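Local coordinates for protein serine hydrolase CCSP0084 (Cycloclasticus sp. P1, PDB 4I3F) that probably hydrolyses esters and carbon-carbon bonds of meta-cleavage products formed when bacteria degrade polyaromatic hydrocarbons, as a serine hydrolase of the alpha/beta hydrolase fold, at residues A[36-41]-A[75-80]; A[102-107]-A[128-133]; A[151-156]-A[256-261]; A[237-242]-A[264-269]. One frame throughout, in Å; residues are numbered along the deposited sequence.

The four contacts lie in one alpha/beta hydrolase domain. Along the chain, interaction 1 closes before interaction 2 opens, and both come before interactions 3 and 4, whose segments alternate. Interaction 1 pairs strands 32-39 and 75-79. Interaction 2 packs helices 96-113 and 126-137. It adjoins interaction 1, where Gln-106 NE2 lies 3.1 Å from Asp-80 O in a probable hydrogen bond. It also touches both later contacts through Leu-132, which meets Val-151, Gly-152, Ile-239 and Ile-266. Interactions 3 and 4 share helix 257-265, their centres about 15 Å apart; those of interactions 1 and 3 are about 29 Å apart. The contacts thus run from the antiparallel end of the sheet to the strand 269-274 end.

Interaction 1: residues A[36-41]-A[75-80]; sequences LNEAGT and HCLAPD
Residues 36-39 and 76-79 pair as antiparallel strands toward one end of the central sheet. Asn-37 and Ala-78 form a hydrogen-bonded pair, as do Ala-39 and Cys-76. Ala-78 O takes two donors, Asn-37 N and Asn-37 ND2, both at 3.1 Å. The side-chain amide can reach it because CG stands beside its backbone N (chi1 -58°). A water joins Asn-37 ND2 to Asp-80 OD1. Asp-80 also accepts from Ala-59 N (OD1) and Leu-86 N (OD2). This is the antiparallel part of the alpha/beta hydrolase sheet: strand 75-79 runs parallel to strand 46-50 on its other side. Leu-36, Glu-38, Leu-77 and Pro-79 share one face. There Leu-36 CD1 packs 4.0 Å from Pro-79 CB. His-75 CG swings away from its backbone N (chi1 176°), and the ring edge meets Glu-38. His-75 NE2 donates to the anti lone pair of Glu-38 OE2 at 2.7 Å, with the oxygen in the ring plane. Glu-38 OE1 forms a salt bridge with Lys-114. Thr-41 CA lies over a ring face, 4.1 Å from the His-75 centroid, a CH-pi contact. An alanine in place of His-75 would probably leave Glu-38 OE2 without this donor and Thr-41 without the ring beneath its CA.

Interaction 2: residues A[102-107]-A[128-133]; sequences IWVQQQ and GGVTLH
Trp-103 and Val-130 are the first pair to meet between helices 96-113 and 126-137. The two short segments cross at 72°, with their axes 9.3 Å apart at closest approach. Trp-103 reaches the other helix mainly with the root of its side chain: CB lies 3.6 Å from Val-130 CG2. The same methyl sits 3.8 Å from Trp-103 CE3, approaching the indole obliquely. The far end of the indole leads away from helix 126-137, and its NE1 bonds to the carbonyl of Ala-82. Val-130 CG1 lies 3.9 Å from both Trp-103 CB and Trp-103 O. Both methyls of Val-130 thus rest on the root of Trp-103.

Val-104 comes next. Its CG2 stands beside the backbone N, with CG1 placed anti to that N (chi1 169°). This brings CG2 to 3.7 Å from His-133 CB. Only the stem of His-133 is used here; its ring turns off, and NE2 bonds to Phe-229 O.

One turn further on, Gln-107 makes a looser contact, with CG 4.5 Å from Val-130 CG1.

Helix 126-137 starts within a GxSxG sequence consistent with the nucleophile elbow of alpha/beta hydrolases, and Val-130 touches residues of that probable elbow. The chemistry of the contact is apolar and buried. Methyl and methylene groups make the interface, while the polar ends of Trp-103 and His-133 find their partners beyond it.

Interaction 3: residues A[151-156]-A[256-261]; sequences VGAPFA and LNNAYY
Ala-153 and Pro-154 pack against Tyr-261 and give this contact its apolar part. The Pro-154 and Tyr-261 side chains cross at about a right angle, with Pro-154 CD over one face of the phenol. This CD sits 3.5 Å from the ring centroid, 22° off the normal, as a CH-pi contact. Pro-154 CG follows over the same ring, 3.6 Å from Tyr-261 CE1. Ala-153 CB adds a second touch, 3.5 Å from Tyr-261 CD2. The phenol comes under the loop because Tyr-261 CG is turned away from its own backbone N (chi1 -176°). Arg-265, one turn along the helix, makes a cation-pi contact with the same ring. An alanine in place of Tyr-261 would probably strip Pro-154 of its aromatic support, open a gap beside Ala-153 and leave the Arg-265 guanidinium without its pi partner.

The polar side chain of Asn-258 faces an aromatic ring. Its amide stands roughly upright to the Phe-155 ring, though its exact placing is doubtful. Asn-258 ND2 bonds to Pro-255 O, just ahead of the helix. A water donates to Pro-154 O at 2.6 Å; its weak bond to Asn-258 OD1 is doubtful too.

Phe-155 also touches Ile-254, Pro-255 and Ile-226, while the backbone of Val-151 bonds to that of Ser-125 in the probable nucleophile elbow. The loop carrying residues 151-156 follows strand 142-148 and leads into a run of helices. Helix 257-265 packs against the start of that loop. This is probably the position where meta-cleavage product hydrolases carry their helical lid, between strands 142-148 and 243-248.

Interaction 4: residues A[237-242]-A[264-269]; sequences NNISHQ and DRIPNA
Asn-237 and Asn-268 hold the two segments together with their side-chain amides. The site lies at one end of a beta-alpha-beta crossover of the alpha/beta hydrolase fold: residues 237-242 lead into strand 243-248, and residues 264-269 carry the chain from helix 257-265 to the parallel strand 269-274. Asn-237 ND2 donates to Arg-265 O at 2.8 Å, in the carbonyl plane and on a lone pair. Asn-268 ND2 donates to Ser-240 O at 2.9 Å, but from above the carbonyl plane. Between these bonds the Pro-267 ring lies against two carbonyls, its CD 3.3 Å from both Asn-237 O and Ile-239 O. On the buried side, Ile-239 CG2 and Ile-266 CG2 meet at 4.2 Å. The Gln-242 amide bends back beside Asn-268, the two amide planes 29° apart, and its NE2 lies 3.8 Å from Asn-268 CG.

A type I turn from Ile-266 to Ala-269 sets the positions of Pro-267 and Asn-268. Further out, Arg-265 NE forms a salt bridge with Asp-233, tying the helix end to helix 233-237. Leu-132 of helix 126-137 packs against both isoleucines. Asn-268 also joins Met-243 by a backbone bond. One water bridges the segments: it accepts from Asn-268 N at 2.8 Å and donates to both Ile-239 O and His-241 O.

Interaction 1: residues A[36-41]-A[75-80]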
loop_
_atom_site.group_PDB
_atom_site.type_symbol
_atom_site.label_atom_id
_atom_site.label_comp_id
_atom_site.label_asym_id
_atom_site.label_seq_id
_atom_site.Cartn_x
_atom_site.Cartn_y
_atom_site.Cartn_z
ATOM N N LEU A 36 -11.874 -9.126 -1.171
ATOM C CA LEU A 36 -11.094 -8.985 -2.390
ATOM C C LEU A 36 -11.846 -8.230 -3.478
ATOM O O LEU A 36 -12.993 -8.543 -3.785
ATOM C CB LEU A 36 -10.714 -10.371 -2.911
ATOM C CG LEU A 36 -9.921 -10.399 -4.215
ATOM C CD1 LEU A 36 -8.531 -9.824 -4.005
ATOM C CD2 LEU A 36 -9.860 -11.809 -4.775
ATOM N N ASN A 37 -11.200 -7.221 -4.047
ATOM C CA ASN A 37 -11.693 -6.609 -5.279
ATOM C C ASN A 37 -10.921 -7.158 -6.484
ATOM O O ASN A 37 -9.701 -7.295 -6.422
ATOM C CB ASN A 37 -11.506 -5.097 -5.225
ATOM C CG ASN A 37 -12.215 -4.461 -4.043
ATOM O OD1 ASN A 37 -13.407 -4.192 -4.101
ATOM N ND2 ASN A 37 -11.472 -4.197 -2.973
ATOM N N GLU A 38 -11.632 -7.468 -7.565
ATOM C CA GLU A 38 -11.000 -7.964 -8.787
ATOM C C GLU A 38 -11.534 -7.265 -10.030
ATOM O O GLU A 38 -12.707 -6.911 -10.103
ATOM C CB GLU A 38 -11.257 -9.462 -8.955
ATOM C CG GLU A 38 -10.287 -10.365 -8.243
ATOM C CD GLU A 38 -10.576 -11.823 -8.528
ATOM O OE1 GLU A 38 -11.549 -12.354 -7.954
ATOM O OE2 GLU A 38 -9.842 -12.426 -9.334
ATOM N N ALA A 39 -10.680 -7.101 -11.029
ATOM C CA ALA A 39 -11.145 -6.650 -12.339
ATOM C C ALA A 39 -10.257 -7.281 -13.401
ATOM O O ALA A 39 -9.158 -7.745 -13.084
ATOM C CB ALA A 39 -11.111 -5.136 -12.429
ATOM N N GLY A 40 -10.727 -7.293 -14.646
ATOM C CA GLY A 40 -9.965 -7.869 -15.739
ATOM C C GLY A 40 -9.705 -9.348 -15.519
ATOM O O GLY A 40 -8.633 -9.853 -15.845
ATOM N N THR A 41 -10.698 -10.053 -14.985
ATOM C CA THR A 41 -10.497 -11.438 -14.574
ATOM C C THR A 41 -10.247 -12.393 -15.743
ATOM O O THR A 41 -9.800 -13.523 -15.540
ATOM C CB THR A 41 -11.659 -11.951 -13.701
ATOM O OG1 THR A 41 -12.894 -11.822 -14.413
ATOM C CG2 THR A 41 -11.745 -11.148 -12.403
ATOM N N HIS A 75 -5.205 -8.628 -15.164
ATOM C CA HIS A 75 -6.069 -9.153 -14.113
ATOM C C HIS A 75 -5.649 -8.521 -12.803
ATOM O O HIS A 75 -4.578 -8.821 -12.277
ATOM C CB HIS A 75 -5.924 -10.676 -14.032
ATOM C CG HIS A 75 -6.702 -11.308 -12.917
ATOM N ND1 HIS A 75 -6.481 -12.603 -12.501
ATOM C CD2 HIS A 75 -7.690 -10.823 -12.125
ATOM C CE1 HIS A 75 -7.299 -12.891 -11.503
ATOM N NE2 HIS A 75 -8.046 -11.829 -11.260
ATOM N N CYS A 76 -6.489 -7.641 -12.265
ATOM C CA CYS A 76 -6.146 -6.930 -11.039
ATOM C C CYS A 76 -6.779 -7.556 -9.808
ATOM O O CYS A 76 -7.978 -7.833 -9.796
ATOM C CB CYS A 76 -6.585 -5.471 -11.140
ATOM S SG CYS A 76 -5.710 -4.548 -12.423
ATOM N N LEU A 77 -5.965 -7.764 -8.772
ATOM C CA LEU A 77 -6.451 -8.213 -7.474
ATOM C C LEU A 77 -6.067 -7.155 -6.440
ATOM O O LEU A 77 -4.892 -6.819 -6.301
ATOM C CB LEU A 77 -5.847 -9.573 -7.104
ATOM C CG LEU A 77 -6.155 -10.688 -8.107
ATOM C CD1 LEU A 77 -5.049 -10.822 -9.144
ATOM C CD2 LEU A 77 -6.393 -12.012 -7.388
ATOM N N ALA A 78 -7.061 -6.615 -5.737
ATOM C CA ALA A 78 -6.810 -5.582 -4.728
ATOM C C ALA A 78 -7.531 -5.934 -3.438
ATOM O O ALA A 78 -8.709 -5.617 -3.271
ATOM C CB ALA A 78 -7.276 -4.219 -5.233
ATOM N N PRO A 79 -6.834 -6.612 -2.521
ATOM C CA PRO A 79 -7.501 -7.015 -1.280
ATOM C C PRO A 79 -7.435 -5.946 -0.194
ATOM O O PRO A 79 -6.512 -5.122 -0.194
ATOM C CB PRO A 79 -6.669 -8.217 -0.836
ATOM C CG PRO A 79 -5.246 -7.858 -1.319
ATOM C CD PRO A 79 -5.490 -7.212 -2.663
ATOM N N ASP A 80 -8.404 -5.962 0.719
ATOM C CA ASP A 80 -8.230 -5.270 1.988
ATOM C C ASP A 80 -7.165 -6.059 2.739
ATOM O O ASP A 80 -7.264 -7.279 2.896
ATOM C CB ASP A 80 -9.523 -5.229 2.811
ATOM C CG ASP A 80 -10.556 -4.244 2.266
ATOM O OD1 ASP A 80 -10.273 -3.533 1.276
ATOM O OD2 ASP A 80 -11.664 -4.180 2.844
HETATM O O HOH W 1 -11.909 -2.328 -0.668
#

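Interaction 2: residues A[102-107]-A[128-133]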
loop_
_atom_site.group_PDB
_atom_site.type_symbol
_atom_site.label_atom_id
_atom_site.label_comp_id
_atom_site.label_asym_id
_atom_site.label_seq_id
_atom_site.Cartn_x
_atom_site.Cartn_y
_atom_site.Cartn_z
ATOM N N ILE A 102 1.903 -11.623 9.198
ATOM C CA ILE A 102 0.521 -11.843 8.766
ATOM C C ILE A 102 0.237 -11.294 7.359
ATOM O O ILE A 102 -0.420 -11.963 6.548
ATOM C CB ILE A 102 -0.477 -11.223 9.780
ATOM C CG1 ILE A 102 -0.610 -12.110 11.012
ATOM C CG2 ILE A 102 -1.839 -11.005 9.134
ATOM C CD1 ILE A 102 -1.318 -11.444 12.194
ATOM N N TRP A 103 0.709 -10.083 7.081
ATOM C CA TRP A 103 0.464 -9.434 5.785
ATOM C C TRP A 103 1.136 -10.186 4.635
ATOM O O TRP A 103 0.547 -10.341 3.555
ATOM C CB TRP A 103 0.917 -7.974 5.834
ATOM C CG TRP A 103 0.065 -7.127 6.757
ATOM C CD1 TRP A 103 -1.260 -7.307 7.038
ATOM C CD2 TRP A 103 0.488 -5.989 7.530
ATOM N NE1 TRP A 103 -1.693 -6.341 7.917
ATOM C CE2 TRP A 103 -0.640 -5.525 8.241
ATOM C CE3 TRP A 103 1.709 -5.320 7.689
ATOM C CZ2 TRP A 103 -0.585 -4.417 9.096
ATOM C CZ3 TRP A 103 1.763 -4.222 8.540
ATOM C CH2 TRP A 103 0.628 -3.787 9.238
ATOM N N VAL A 104 2.358 -10.660 4.871
ATOM C CA VAL A 104 3.071 -11.463 3.880
ATOM C C VAL A 104 2.313 -12.768 3.621
ATOM O O VAL A 104 1.994 -13.081 2.472
ATOM C CB VAL A 104 4.542 -11.720 4.304
ATOM C CG1 VAL A 104 5.209 -12.772 3.411
ATOM C CG2 VAL A 104 5.335 -10.406 4.265
ATOM N N GLN A 105 1.994 -13.518 4.676
ATOM C CA GLN A 105 1.317 -14.800 4.486
ATOM C C GLN A 105 -0.067 -14.623 3.856
ATOM O O GLN A 105 -0.515 -15.461 3.068
ATOM C CB GLN A 105 1.227 -15.603 5.796
ATOM C CG GLN A 105 0.789 -17.049 5.589
ATOM C CD GLN A 105 1.759 -17.832 4.712
ATOM O OE1 GLN A 105 2.967 -17.817 4.944
ATOM N NE2 GLN A 105 1.231 -18.527 3.708
ATOM N N GLN A 106 -0.744 -13.529 4.190
ATOM C CA GLN A 106 -2.046 -13.247 3.589
ATOM C C GLN A 106 -1.971 -13.208 2.060
ATOM O O GLN A 106 -2.834 -13.764 1.370
ATOM C CB GLN A 106 -2.612 -11.920 4.109
ATOM C CG GLN A 106 -3.952 -11.544 3.446
ATOM C CD GLN A 106 -4.414 -10.144 3.786
ATOM O OE1 GLN A 106 -3.616 -9.293 4.185
ATOM N NE2 GLN A 106 -5.708 -9.889 3.620
ATOM N N GLN A 107 -0.943 -12.564 1.518
ATOM C CA GLN A 107 -0.865 -12.430 0.067
ATOM C C GLN A 107 -0.512 -13.746 -0.598
ATOM O O GLN A 107 -1.001 -14.042 -1.692
ATOM C CB GLN A 107 0.130 -11.330 -0.337
ATOM C CG GLN A 107 -0.166 -9.960 0.278
ATOM C CD GLN A 107 -1.645 -9.616 0.269
ATOM O OE1 GLN A 107 -2.330 -9.803 -0.727
ATOM N NE2 GLN A 107 -2.143 -9.120 1.388
ATOM N N GLY A 128 3.714 -1.202 0.256
ATOM C CA GLY A 128 5.015 -1.277 -0.395
ATOM C C GLY A 128 6.018 -1.999 0.487
ATOM O O GLY A 128 6.888 -2.732 -0.007
ATOM N N GLY A 129 5.918 -1.779 1.796
ATOM C CA GLY A 129 6.748 -2.521 2.736
ATOM C C GLY A 129 6.444 -4.011 2.683
ATOM O O GLY A 129 7.362 -4.847 2.630
ATOM N N VAL A 130 5.161 -4.347 2.702
ATOM C CA VAL A 130 4.744 -5.740 2.570
ATOM C C VAL A 130 5.265 -6.320 1.260
ATOM O O VAL A 130 5.724 -7.471 1.216
ATOM C CB VAL A 130 3.200 -5.889 2.666
ATOM C CG1 VAL A 130 2.783 -7.330 2.428
ATOM C CG2 VAL A 130 2.713 -5.430 4.044
ATOM N N THR A 131 5.214 -5.516 0.194
ATOM C CA THR A 131 5.750 -5.941 -1.100
ATOM C C THR A 131 7.222 -6.303 -0.987
ATOM O O THR A 131 7.650 -7.344 -1.487
ATOM C CB THR A 131 5.569 -4.857 -2.183
ATOM O OG1 THR A 131 4.168 -4.629 -2.396
ATOM C CG2 THR A 131 6.213 -5.291 -3.487
ATOM N N LEU A 132 8.010 -5.441 -0.342
ATOM C CA LEU A 132 9.438 -5.714 -0.193
ATOM C C LEU A 132 9.692 -7.016 0.561
ATOM O O LEU A 132 10.562 -7.806 0.176
ATOM C CB LEU A 132 10.135 -4.545 0.501
ATOM C CG LEU A 132 10.356 -3.330 -0.409
ATOM C CD1 LEU A 132 10.851 -2.156 0.421
ATOM C CD2 LEU A 132 11.385 -3.658 -1.472
ATOM N N HIS A 133 8.947 -7.238 1.639
ATOM C CA HIS A 133 9.086 -8.490 2.379
ATOM C C HIS A 133 8.602 -9.699 1.589
ATOM O O HIS A 133 9.164 -10.780 1.727
ATOM C CB HIS A 133 8.410 -8.381 3.744
ATOM C CG HIS A 133 9.138 -7.479 4.684
ATOM N ND1 HIS A 133 10.026 -7.949 5.627
ATOM C CD2 HIS A 133 9.165 -6.127 4.781
ATOM C CE1 HIS A 133 10.540 -6.928 6.290
ATOM N NE2 HIS A 133 10.035 -5.812 5.796
#

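Interaction 3: residues A[151-156]-A[256-261]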
loop_
_atom_site.group_PDB
_atom_site.type_symbol
_atom_site.label_atom_id
_atom_site.label_comp_id
_atom_site.label_asym_id
_atom_site.label_seq_id
_atom_site.Cartn_x
_atom_site.Cartn_y
_atom_site.Cartn_z
ATOM N N VAL A 151 7.341 2.183 2.736
ATOM C CA VAL A 151 8.165 2.002 3.931
ATOM C C VAL A 151 9.156 0.889 3.611
ATOM O O VAL A 151 9.018 0.223 2.586
ATOM C CB VAL A 151 7.329 1.679 5.192
ATOM C CG1 VAL A 151 6.421 2.856 5.534
ATOM C CG2 VAL A 151 6.499 0.407 5.015
ATOM N N GLY A 152 10.167 0.699 4.458
ATOM C CA GLY A 152 11.179 -0.310 4.178
ATOM C C GLY A 152 12.596 0.229 4.256
ATOM O O GLY A 152 13.548 -0.541 4.328
ATOM N N ALA A 153 12.729 1.554 4.235
ATOM C CA ALA A 153 14.017 2.208 4.464
ATOM C C ALA A 153 14.006 2.827 5.860
ATOM O O ALA A 153 12.947 3.158 6.384
ATOM C CB ALA A 153 14.262 3.269 3.413
ATOM N N PRO A 154 15.188 2.984 6.473
ATOM C CA PRO A 154 15.229 3.599 7.804
ATOM C C PRO A 154 15.032 5.109 7.744
ATOM O O PRO A 154 15.619 5.766 6.879
ATOM C CB PRO A 154 16.636 3.247 8.308
ATOM C CG PRO A 154 17.453 3.072 7.057
ATOM C CD PRO A 154 16.500 2.463 6.057
ATOM N N PHE A 155 14.177 5.638 8.620
ATOM C CA PHE A 155 13.989 7.083 8.765
ATOM C C PHE A 155 13.381 7.431 10.120
ATOM O O PHE A 155 12.709 6.602 10.752
ATOM C CB PHE A 155 13.151 7.686 7.620
ATOM C CG PHE A 155 11.733 7.170 7.539
ATOM C CD1 PHE A 155 10.695 7.852 8.160
ATOM C CD2 PHE A 155 11.440 6.024 6.810
ATOM C CE1 PHE A 155 9.384 7.396 8.078
ATOM C CE2 PHE A 155 10.131 5.561 6.711
ATOM C CZ PHE A 155 9.101 6.252 7.352
ATOM N N ALA A 156 13.630 8.653 10.580
ATOM C CA ALA A 156 13.006 9.118 11.812
ATOM C C ALA A 156 11.544 9.437 11.541
ATOM O O ALA A 156 11.190 9.829 10.425
ATOM C CB ALA A 156 13.740 10.340 12.375
ATOM N N LEU A 256 11.336 11.473 1.005
ATOM C CA LEU A 256 11.830 11.155 -0.330
ATOM C C LEU A 256 13.147 10.399 -0.250
ATOM O O LEU A 256 13.439 9.569 -1.116
ATOM C CB LEU A 256 12.033 12.455 -1.117
ATOM C CG LEU A 256 12.663 12.375 -2.509
ATOM C CD1 LEU A 256 11.791 11.545 -3.424
ATOM C CD2 LEU A 256 12.838 13.780 -3.068
ATOM N N ASN A 257 13.945 10.677 0.782
ATOM C CA ASN A 257 15.223 9.970 0.949
ATOM C C ASN A 257 15.070 8.450 1.012
ATOM O O ASN A 257 16.008 7.715 0.700
ATOM C CB ASN A 257 15.981 10.462 2.184
ATOM C CG ASN A 257 16.613 11.822 1.984
ATOM O OD1 ASN A 257 16.810 12.273 0.856
ATOM N ND2 ASN A 257 16.949 12.480 3.087
ATOM N N ASN A 258 13.901 7.953 1.385
ATOM C CA ASN A 258 13.675 6.495 1.398
ATOM C C ASN A 258 13.739 5.901 0.048
ATOM O O ASN A 258 14.198 4.844 -0.130
ATOM C CB ASN A 258 12.311 6.126 1.827
ATOM C CG ASN A 258 12.158 6.365 3.167
ATOM O OD1 ASN A 258 12.644 5.621 3.854
ATOM N ND2 ASN A 258 11.776 7.609 3.548
ATOM N N ALA A 259 13.200 6.633 -0.897
ATOM C CA ALA A 259 13.217 6.111 -2.255
ATOM C C ALA A 259 14.652 6.035 -2.737
ATOM O O ALA A 259 15.060 5.048 -3.365
ATOM C CB ALA A 259 12.366 6.976 -3.183
ATOM N N TYR A 260 15.424 7.078 -2.448
ATOM C CA TYR A 260 16.833 7.097 -2.823
ATOM C C TYR A 260 17.616 5.968 -2.153
ATOM O O TYR A 260 18.522 5.379 -2.756
ATOM C CB TYR A 260 17.457 8.427 -2.424
ATOM C CG TYR A 260 16.904 9.649 -3.134
ATOM C CD1 TYR A 260 17.195 10.923 -2.662
ATOM C CD2 TYR A 260 16.119 9.540 -4.275
ATOM C CE1 TYR A 260 16.710 12.053 -3.297
ATOM C CE2 TYR A 260 15.627 10.680 -4.909
ATOM C CZ TYR A 260 15.929 11.918 -4.421
ATOM O OH TYR A 260 15.462 13.050 -5.065
ATOM N N TYR A 261 17.288 5.693 -0.892
ATOM C CA TYR A 261 17.915 4.621 -0.122
ATOM C C TYR A 261 17.650 3.280 -0.789
ATOM O O TYR A 261 18.573 2.464 -0.959
ATOM C CB TYR A 261 17.304 4.606 1.281
ATOM C CG TYR A 261 17.910 3.618 2.254
ATOM C CD1 TYR A 261 18.915 4.004 3.125
ATOM C CD2 TYR A 261 17.458 2.305 2.315
ATOM C CE1 TYR A 261 19.463 3.103 4.029
ATOM C CE2 TYR A 261 18.007 1.401 3.206
ATOM C CZ TYR A 261 19.001 1.802 4.061
ATOM O OH TYR A 261 19.536 0.897 4.958
HETATM O O HOH W 2 15.984 6.472 4.448
#

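Interaction 4: residues A[237-242]-A[264-269]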
loop_
_atom_site.group_PDB
_atom_site.type_symbol
_atom_site.label_atom_id
_atom_site.label_comp_id
_atom_site.label_asym_id
_atom_site.label_seq_id
_atom_site.Cartn_x
_atom_site.Cartn_y
_atom_site.Cartn_z
ATOM N N ASN A 237 19.832 -6.146 -1.419
ATOM C CA ASN A 237 20.742 -6.427 -2.530
ATOM C C ASN A 237 20.312 -7.676 -3.287
ATOM O O ASN A 237 20.600 -7.828 -4.478
ATOM C CB ASN A 237 22.178 -6.672 -2.049
ATOM C CG ASN A 237 22.872 -5.427 -1.499
ATOM O OD1 ASN A 237 23.912 -5.548 -0.844
ATOM N ND2 ASN A 237 22.313 -4.246 -1.743
ATOM N N ASN A 238 19.645 -8.583 -2.577
ATOM C CA ASN A 238 19.257 -9.864 -3.151
ATOM C C ASN A 238 17.810 -9.921 -3.635
ATOM O O ASN A 238 17.333 -10.970 -4.056
ATOM C CB ASN A 238 19.585 -11.000 -2.181
ATOM C CG ASN A 238 21.068 -11.326 -2.166
ATOM O OD1 ASN A 238 21.567 -12.021 -3.051
ATOM N ND2 ASN A 238 21.785 -10.803 -1.174
ATOM N N ILE A 239 17.123 -8.786 -3.594
ATOM C CA ILE A 239 15.846 -8.679 -4.281
ATOM C C ILE A 239 16.179 -8.434 -5.749
ATOM O O ILE A 239 16.663 -7.358 -6.103
ATOM C CB ILE A 239 14.984 -7.530 -3.717
ATOM C CG1 ILE A 239 14.514 -7.859 -2.298
ATOM C CG2 ILE A 239 13.793 -7.243 -4.636
ATOM C CD1 ILE A 239 13.721 -6.722 -1.639
ATOM N N SER A 240 15.942 -9.431 -6.598
ATOM C CA SER A 240 16.378 -9.372 -7.991
ATOM C C SER A 240 15.307 -8.903 -8.981
ATOM O O SER A 240 15.591 -8.724 -10.167
ATOM C CB SER A 240 16.923 -10.730 -8.437
ATOM O OG SER A 240 17.986 -11.139 -7.611
ATOM N N HIS A 241 14.087 -8.712 -8.498
ATOM C CA HIS A 241 12.973 -8.351 -9.368
ATOM C C HIS A 241 13.166 -7.017 -10.075
ATOM O O HIS A 241 13.698 -6.069 -9.491
ATOM C CB HIS A 241 11.683 -8.314 -8.550
ATOM C CG HIS A 241 11.404 -9.591 -7.824
ATOM N ND1 HIS A 241 12.021 -9.915 -6.634
ATOM C CD2 HIS A 241 10.584 -10.626 -8.122
ATOM C CE1 HIS A 241 11.599 -11.103 -6.235
ATOM N NE2 HIS A 241 10.723 -11.554 -7.117
ATOM N N GLN A 242 12.740 -6.948 -11.337
ATOM C CA GLN A 242 12.656 -5.658 -12.023
ATOM C C GLN A 242 11.647 -4.795 -11.279
ATOM O O GLN A 242 10.519 -5.235 -11.001
ATOM C CB GLN A 242 12.216 -5.846 -13.476
ATOM C CG GLN A 242 13.110 -6.786 -14.281
ATOM C CD GLN A 242 14.500 -6.225 -14.503
ATOM O OE1 GLN A 242 14.674 -5.020 -14.650
ATOM N NE2 GLN A 242 15.500 -7.099 -14.521
ATOM N N ASP A 264 19.381 2.716 -4.135
ATOM C CA ASP A 264 20.824 2.557 -3.965
ATOM C C ASP A 264 21.176 1.110 -3.629
ATOM O O ASP A 264 22.329 0.698 -3.766
ATOM C CB ASP A 264 21.353 3.470 -2.850
ATOM C CG ASP A 264 22.869 3.599 -2.864
ATOM O OD1 ASP A 264 23.442 3.903 -3.931
ATOM O OD2 ASP A 264 23.496 3.396 -1.803
ATOM N N ARG A 265 20.182 0.338 -3.195
ATOM C CA ARG A 265 20.438 -1.002 -2.657
ATOM C C ARG A 265 19.787 -2.152 -3.419
ATOM O O ARG A 265 20.257 -3.285 -3.344
ATOM C CB ARG A 265 20.012 -1.062 -1.193
ATOM C CG ARG A 265 20.982 -0.363 -0.288
ATOM C CD ARG A 265 20.366 -0.046 1.052
ATOM N NE ARG A 265 21.345 0.592 1.926
ATOM C CZ ARG A 265 21.625 1.889 1.905
ATOM N NH1 ARG A 265 20.992 2.693 1.060
ATOM N NH2 ARG A 265 22.531 2.382 2.742
ATOM N N ILE A 266 18.701 -1.864 -4.127
ATOM C CA ILE A 266 17.992 -2.880 -4.904
ATOM C C ILE A 266 18.515 -2.854 -6.344
ATOM O O ILE A 266 18.403 -1.844 -7.026
ATOM C CB ILE A 266 16.471 -2.623 -4.845
ATOM C CG1 ILE A 266 16.002 -2.681 -3.388
ATOM C CG2 ILE A 266 15.695 -3.626 -5.709
ATOM C CD1 ILE A 266 14.531 -2.301 -3.183
ATOM N N PRO A 267 19.095 -3.969 -6.814
ATOM C CA PRO A 267 19.848 -3.920 -8.074
ATOM C C PRO A 267 19.046 -3.493 -9.302
ATOM O O PRO A 267 19.546 -2.673 -10.077
ATOM C CB PRO A 267 20.368 -5.360 -8.241
ATOM C CG PRO A 267 19.603 -6.186 -7.281
ATOM C CD PRO A 267 19.221 -5.276 -6.151
ATOM N N ASN A 268 17.846 -4.032 -9.496
ATOM C CA ASN A 268 17.115 -3.769 -10.737
ATOM C C ASN A 268 15.964 -2.789 -10.588
ATOM O O ASN A 268 14.957 -2.884 -11.280
ATOM C CB ASN A 268 16.634 -5.092 -11.346
ATOM C CG ASN A 268 17.784 -5.991 -11.721
ATOM O OD1 ASN A 268 18.684 -5.581 -12.455
ATOM N ND2 ASN A 268 17.785 -7.216 -11.198
ATOM N N ALA A 269 16.145 -1.823 -9.699
ATOM C CA ALA A 269 15.123 -0.826 -9.422
ATOM C C ALA A 269 15.390 0.502 -10.134
ATOM O O ALA A 269 16.456 1.112 -9.953
ATOM C CB ALA A 269 15.036 -0.606 -7.934
HETATM O O HOH W 3 16.138 -5.896 -8.227
HETATM O O HOH W 4 17.687 -6.121 -15.685
#